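Local coordinates for protein Hep_Hag family (Burkholderia pseudomallei, PDB 3S6L) that probably mediates adhesion of the bacterium to host surfaces, as the YadA-like head domain of the trimeric autotransporter adhesin BoaA, at residues Ala43-Gly48 / Ala57-Gly62; Asp50-Gly55 / Thr66-Ala71. All blocks are in the same frame, centred on the assembly; numbering follows the deposited sequence.

In the fold
Contacts 1 and 2 are the two walls of the same turns of the left-handed beta-roll, with centres about 6 Å apart. Their segments interleave along the chain: 43-48 runs on into 50-55, and 57-62 leads to 66-71. Contact 1 forms the outer wall and contact 2 the inner one, which faces the other two subunits. Small residues let the walls close on each other: Ala53 CB lies 3.2 Å from Ser45 O, and Ala67 CB lies 3.4 Å from Asn59 O. A zinc ion at the edge of the roll is bound by Asp50 of contact 2 and by His64, from the connection between 57-62 and 66-71.

Contact 1 (Ala43-Gly48 / Ala57-Gly62); sequences AASASG and ASNASG
The outer wall of the left-handed beta-roll passes from one turn to the next where Ala43-Gly48 runs alongside Ala57-Gly62, in the same direction to within 4°. A pair of well-formed backbone hydrogen bonds joins the middle of the two segments, Ser45 N giving to Ser58 O (2.8 Å) and Ala60 N to Ser45 O (2.9 Å), the second almost straight at 177°. Beyond them the pairing weakens: Ala60 O receives both Ser47 N and Gly48 N, each in a weak bond. At this glycine the two backbones approach closely, with Gly48 CA 3.2 Å from Gly62 O in a CH...O contact.

Small side chains make the remaining contacts. On the side facing the interior of the roll, Ala44 CB rests 3.6 Å from Ser58 OG, a hydroxyl that is turned back to bond Gly55 O within its own turn. Ala46 and Ala60 also lie buried, and Ala60 packs on Ala53 of the inner wall. On the other side Ser45 OG and Asn59 OD1 approach only loosely. With OG set between its backbone N and carbonyl carbon (chi1 70°), Ser47 reaches over the next turn, where the hydroxyl lies 3.5 Å from Ser61 CB and one water bridges Ser47 OG to Ser61 O, 2.8 Å from each.

Contact 2 (Asp50-Gly55 / Thr66-Ala71); sequences DATALG and TALGQA. With ZN (zinc ion), chain Q.
Thr52-Leu54 and Thr66-Leu68 are neighbouring parallel strands of the inner wall of the beta-roll, their axes 4.7 Å apart at closest approach and paired residue for residue. The tight part is this buried pairing. Three nearly straight hydrogen bonds tie it, from Ala67 N to Thr52 O (2.7 Å), Leu54 N to Ala67 O (2.8 Å) and Gly69 N to Leu54 O (2.8 Å). On the face carrying the threonines and leucines, Leu68 has CG beside its backbone N (chi1 -43°), which swings CD2 back over the neighbouring strand to within 3.8 Å of Leu54 CB; the side chains of Leu68 and Thr52 cross obliquely, with Leu68 CD2 4.2 Å from Thr52 CG2.

The looser side is the threonine end toward Asp50, where one water links the hydroxyls of Thr52 and Thr66, accepting from both, to Asp50 O. Farther out, Asp50 OD2 binds the zinc ion at 2.3 Å, with two waters and His64 as its other ligands.

Ala53 and Ala67 point into the roll, against Ser58 and Ser72 of the outer wall. Flanked by strands 38-40 and 80-82, the pair turns Leu54 and Leu68 toward the trimer centre, where Leu54 meets Leu54 of the second subunit and Leu68 meets Leu68 of the third.

Contact 1 (Ala43-Gly48 / Ala57-Gly62)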
ATOM      1  N   ALA A  43      17.694  12.961  10.742  1.00 24.37           N
ATOM      2  CA  ALA A  43      16.918  14.112  10.304  1.00 24.95           C
ATOM      3  C   ALA A  43      15.457  13.767   9.963  1.00 24.92           C
ATOM      4  O   ALA A  43      14.802  14.535   9.261  1.00 25.37           O
ATOM      5  CB  ALA A  43      17.631  14.854   9.106  1.00 25.26           C
ATOM      6  N   ALA A  44      14.932  12.642  10.478  1.00 24.35           N
ATOM      7  CA  ALA A  44      13.499  12.363  10.334  1.00 23.61           C
ATOM      8  C   ALA A  44      12.669  13.448  11.013  1.00 24.00           C
ATOM      9  O   ALA A  44      12.997  13.907  12.115  1.00 23.82           O
ATOM     10  CB  ALA A  44      13.142  11.002  10.908  1.00 22.98           C
ATOM     11  N   SER A  45      11.557  13.822  10.390  1.00 23.71           N
ATOM     12  CA  SER A  45      10.743  14.878  10.963  1.00 23.86           C
ATOM     13  C   SER A  45       9.237  14.556  10.984  1.00 23.69           C
ATOM     14  O   SER A  45       8.662  14.142   9.997  1.00 24.88           O
ATOM     15  CB  SER A  45      11.061  16.193  10.243  1.00 24.16           C
ATOM     16  OG  SER A  45      10.166  17.185  10.654  1.00 27.88           O
ATOM     17  N   ALA A  46       8.592  14.720  12.117  1.00 23.27           N
ATOM     18  CA  ALA A  46       7.165  14.538  12.165  1.00 23.14           C
ATOM     19  C   ALA A  46       6.538  15.785  12.824  1.00 23.62           C
ATOM     20  O   ALA A  46       6.391  15.843  14.046  1.00 22.78           O
ATOM     21  CB  ALA A  46       6.819  13.257  12.945  1.00 22.80           C
ATOM     22  N   SER A  47       6.187  16.787  12.014  1.00 23.96           N
ATOM     23  CA  SER A  47       5.701  18.048  12.574  1.00 24.82           C
ATOM     24  C   SER A  47       4.181  18.216  12.574  1.00 25.16           C
ATOM     25  O   SER A  47       3.678  19.092  13.270  1.00 26.07           O
ATOM     26  CB  SER A  47       6.378  19.260  11.898  1.00 25.39           C
ATOM     27  OG  SER A  47       5.933  19.417  10.560  1.00 24.89           O
ATOM     28  N   GLY A  48       3.452  17.401  11.802  1.00 24.75           N
ATOM     29  CA  GLY A  48       1.979  17.513  11.737  1.00 25.01           C
ATOM     30  C   GLY A  48       1.382  16.900  12.998  1.00 25.20           C
ATOM     31  O   GLY A  48       2.062  16.170  13.700  1.00 25.33           O
ATOM     32  N   ALA A  57      15.862  11.632   6.522  1.00 20.85           N
ATOM     33  CA  ALA A  57      15.158  12.748   5.852  1.00 21.82           C
ATOM     34  C   ALA A  57      13.645  12.542   5.583  1.00 21.26           C
ATOM     35  O   ALA A  57      13.048  13.309   4.819  1.00 22.08           O
ATOM     36  CB  ALA A  57      15.922  13.242   4.567  1.00 20.51           C
ATOM     37  N   SER A  58      13.020  11.540   6.208  1.00 21.55           N
ATOM     38  CA  SER A  58      11.577  11.376   6.041  1.00 20.58           C
ATOM     39  C   SER A  58      10.841  12.568   6.661  1.00 21.53           C
ATOM     40  O   SER A  58      11.314  13.203   7.639  1.00 21.04           O
ATOM     41  CB  SER A  58      11.071  10.036   6.613  1.00 20.55           C
ATOM     42  OG  SER A  58      11.316   9.894   7.996  1.00 18.79           O
ATOM     43  N   ASN A  59       9.684  12.885   6.093  1.00 21.24           N
ATOM     44  CA  ASN A  59       9.022  14.116   6.473  1.00 22.78           C
ATOM     45  C   ASN A  59       7.505  13.980   6.479  1.00 21.95           C
ATOM     46  O   ASN A  59       6.861  13.933   5.404  1.00 21.74           O
ATOM     47  CB  ASN A  59       9.485  15.273   5.568  1.00 23.56           C
ATOM     48  CG  ASN A  59       8.739  16.587   5.844  1.00 27.51           C
ATOM     49  OD1 ASN A  59       8.705  17.077   6.956  1.00 29.32           O
ATOM     50  ND2 ASN A  59       8.130  17.152   4.798  1.00 34.55           N
ATOM     51  N   ALA A  60       6.944  13.939   7.692  1.00 20.35           N
ATOM     52  CA  ALA A  60       5.516  13.839   7.860  1.00 19.05           C
ATOM     53  C   ALA A  60       4.978  15.133   8.422  1.00 19.06           C
ATOM     54  O   ALA A  60       4.741  15.236   9.627  1.00 18.29           O
ATOM     55  CB  ALA A  60       5.158  12.640   8.764  1.00 18.17           C
ATOM     56  N   SER A  61       4.746  16.110   7.549  1.00 18.94           N
ATOM     57  CA  SER A  61       4.411  17.453   8.023  1.00 20.49           C
ATOM     58  C   SER A  61       2.912  17.719   7.929  1.00 21.05           C
ATOM     59  O   SER A  61       2.413  18.663   8.524  1.00 21.68           O
ATOM     60  CB  SER A  61       5.201  18.525   7.262  1.00 20.69           C
ATOM     61  OG  SER A  61       4.835  18.465   5.900  1.00 24.34           O
ATOM     62  N   GLY A  62       2.187  16.891   7.191  1.00 20.14           N
ATOM     63  CA  GLY A  62       0.743  17.012   7.231  1.00 20.93           C
ATOM     64  C   GLY A  62       0.186  16.572   8.579  1.00 20.88           C
ATOM     65  O   GLY A  62       0.791  15.760   9.297  1.00 20.44           O
TER
HETATM   66  O   HOH W   1       3.557  20.769   9.918  1.00 25.77           O

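Contact 2 (Asp50-Gly55 / Thr66-Ala71)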
ATOM      1  N   ASP A  50      -0.370  14.061  15.109  1.00 23.75           N
ATOM      2  CA  ASP A  50      -0.596  12.610  14.948  1.00 22.78           C
ATOM      3  C   ASP A  50       0.219  12.057  13.761  1.00 21.87           C
ATOM      4  O   ASP A  50      -0.240  11.215  12.993  1.00 21.59           O
ATOM      5  CB  ASP A  50      -2.109  12.297  14.795  1.00 23.64           C
ATOM      6  CG  ASP A  50      -2.948  12.673  16.059  1.00 27.01           C
ATOM      7  OD1 ASP A  50      -2.353  13.010  17.093  1.00 29.69           O
ATOM      8  OD2 ASP A  50      -4.210  12.624  16.044  1.00 31.23           O
ATOM      9  N   ALA A  51       1.447  12.534  13.614  1.00 21.18           N
ATOM     10  CA  ALA A  51       2.192  12.284  12.388  1.00 20.10           C
ATOM     11  C   ALA A  51       3.264  11.244  12.652  1.00 19.61           C
ATOM     12  O   ALA A  51       3.738  11.130  13.778  1.00 20.18           O
ATOM     13  CB  ALA A  51       2.802  13.585  11.848  1.00 18.94           C
ATOM     14  N   THR A  52       3.641  10.489  11.623  1.00 18.68           N
ATOM     15  CA  THR A  52       4.584   9.378  11.794  1.00 18.35           C
ATOM     16  C   THR A  52       5.565   9.368  10.636  1.00 18.28           C
ATOM     17  O   THR A  52       5.159   9.265   9.482  1.00 18.84           O
ATOM     18  CB  THR A  52       3.844   8.030  11.842  1.00 18.45           C
ATOM     19  OG1 THR A  52       2.880   8.031  12.911  1.00 18.13           O
ATOM     20  CG2 THR A  52       4.820   6.865  12.021  1.00 18.02           C
ATOM     21  N   ALA A  53       6.850   9.502  10.946  1.00 18.48           N
ATOM     22  CA  ALA A  53       7.923   9.538   9.938  1.00 18.51           C
ATOM     23  C   ALA A  53       8.963   8.477  10.259  1.00 18.63           C
ATOM     24  O   ALA A  53       9.449   8.388  11.396  1.00 19.28           O
ATOM     25  CB  ALA A  53       8.602  10.921   9.914  1.00 18.80           C
ATOM     26  N   LEU A  54       9.318   7.674   9.269  1.00 17.78           N
ATOM     27  CA  LEU A  54      10.348   6.682   9.480  1.00 17.91           C
ATOM     28  C   LEU A  54      11.309   6.745   8.301  1.00 18.16           C
ATOM     29  O   LEU A  54      10.882   6.715   7.133  1.00 18.48           O
ATOM     30  CB  LEU A  54       9.728   5.276   9.566  1.00 18.06           C
ATOM     31  CG  LEU A  54      10.765   4.157   9.575  1.00 17.99           C
ATOM     32  CD1 LEU A  54      11.426   4.186  10.926  1.00 15.93           C
ATOM     33  CD2 LEU A  54      10.196   2.777   9.272  1.00 16.70           C
ATOM     34  N   GLY A  55      12.595   6.836   8.607  1.00 18.47           N
ATOM     35  CA  GLY A  55      13.643   6.851   7.588  1.00 18.89           C
ATOM     36  C   GLY A  55      14.425   8.151   7.562  1.00 18.75           C
ATOM     37  O   GLY A  55      13.931   9.179   8.031  1.00 19.54           O
ATOM     38  N   THR A  66       1.668  10.204   7.286  1.00 16.88           N
ATOM     39  CA  THR A  66       2.533   9.080   7.548  1.00 16.98           C
ATOM     40  C   THR A  66       3.573   9.001   6.418  1.00 16.53           C
ATOM     41  O   THR A  66       3.236   8.874   5.245  1.00 16.47           O
ATOM     42  CB  THR A  66       1.685   7.782   7.677  1.00 17.37           C
ATOM     43  OG1 THR A  66       0.717   7.969   8.714  1.00 18.32           O
ATOM     44  CG2 THR A  66       2.531   6.590   8.002  1.00 16.30           C
ATOM     45  N   ALA A  67       4.838   9.124   6.758  1.00 16.03           N
ATOM     46  CA  ALA A  67       5.872   9.105   5.715  1.00 16.63           C
ATOM     47  C   ALA A  67       6.922   8.060   6.057  1.00 16.35           C
ATOM     48  O   ALA A  67       7.620   8.186   7.045  1.00 17.18           O
ATOM     49  CB  ALA A  67       6.502  10.520   5.543  1.00 16.41           C
ATOM     50  N   LEU A  68       7.009   6.998   5.266  1.00 16.99           N
ATOM     51  CA  LEU A  68       7.855   5.845   5.664  1.00 16.74           C
ATOM     52  C   LEU A  68       8.738   5.471   4.498  1.00 16.98           C
ATOM     53  O   LEU A  68       8.237   5.088   3.445  1.00 17.28           O
ATOM     54  CB  LEU A  68       6.992   4.647   6.066  1.00 16.00           C
ATOM     55  CG  LEU A  68       5.755   4.908   6.942  1.00 17.08           C
ATOM     56  CD1 LEU A  68       4.924   3.618   7.089  1.00 12.81           C
ATOM     57  CD2 LEU A  68       6.161   5.449   8.317  1.00 14.04           C
ATOM     58  N   GLY A  69      10.042   5.602   4.683  1.00 16.72           N
ATOM     59  CA  GLY A  69      10.990   5.400   3.609  1.00 17.13           C
ATOM     60  C   GLY A  69      11.930   6.581   3.574  1.00 17.73           C
ATOM     61  O   GLY A  69      11.528   7.698   3.932  1.00 17.72           O
ATOM     62  N   GLN A  70      13.177   6.336   3.162  1.00 17.80           N
ATOM     63  CA  GLN A  70      14.187   7.382   3.119  1.00 19.10           C
ATOM     64  C   GLN A  70      13.728   8.491   2.158  1.00 19.69           C
ATOM     65  O   GLN A  70      13.298   8.223   1.025  1.00 19.83           O
ATOM     66  CB  GLN A  70      15.559   6.804   2.703  1.00 19.12           C
ATOM     67  CG  GLN A  70      16.758   7.736   2.914  1.00 20.37           C
ATOM     68  CD  GLN A  70      16.992   8.735   1.739  1.00 22.08           C
ATOM     69  OE1 GLN A  70      16.605   8.472   0.601  1.00 21.88           O
ATOM     70  NE2 GLN A  70      17.612   9.884   2.040  1.00 18.78           N
ATOM     71  N   ALA A  71      13.798   9.727   2.631  1.00 19.37           N
ATOM     72  CA  ALA A  71      13.389  10.878   1.849  1.00 19.98           C
ATOM     73  C   ALA A  71      11.916  10.842   1.432  1.00 19.60           C
ATOM     74  O   ALA A  71      11.547  11.530   0.523  1.00 20.30           O
ATOM     75  CB  ALA A  71      14.356  11.117   0.594  1.00 20.31           C
TER
HETATM   76 ZN    ZN Q 185      -5.953  13.907  15.390  1.00 37.23          ZN
HETATM   77  O   HOH W   2       0.536   8.861  11.610  1.00 14.35           O
HETATM   78  O   HOH W   3      -8.079  14.954  15.037  1.00 15.62           O
HETATM   79  O   HOH W   4      -7.114  11.918  15.268  1.00 21.26           O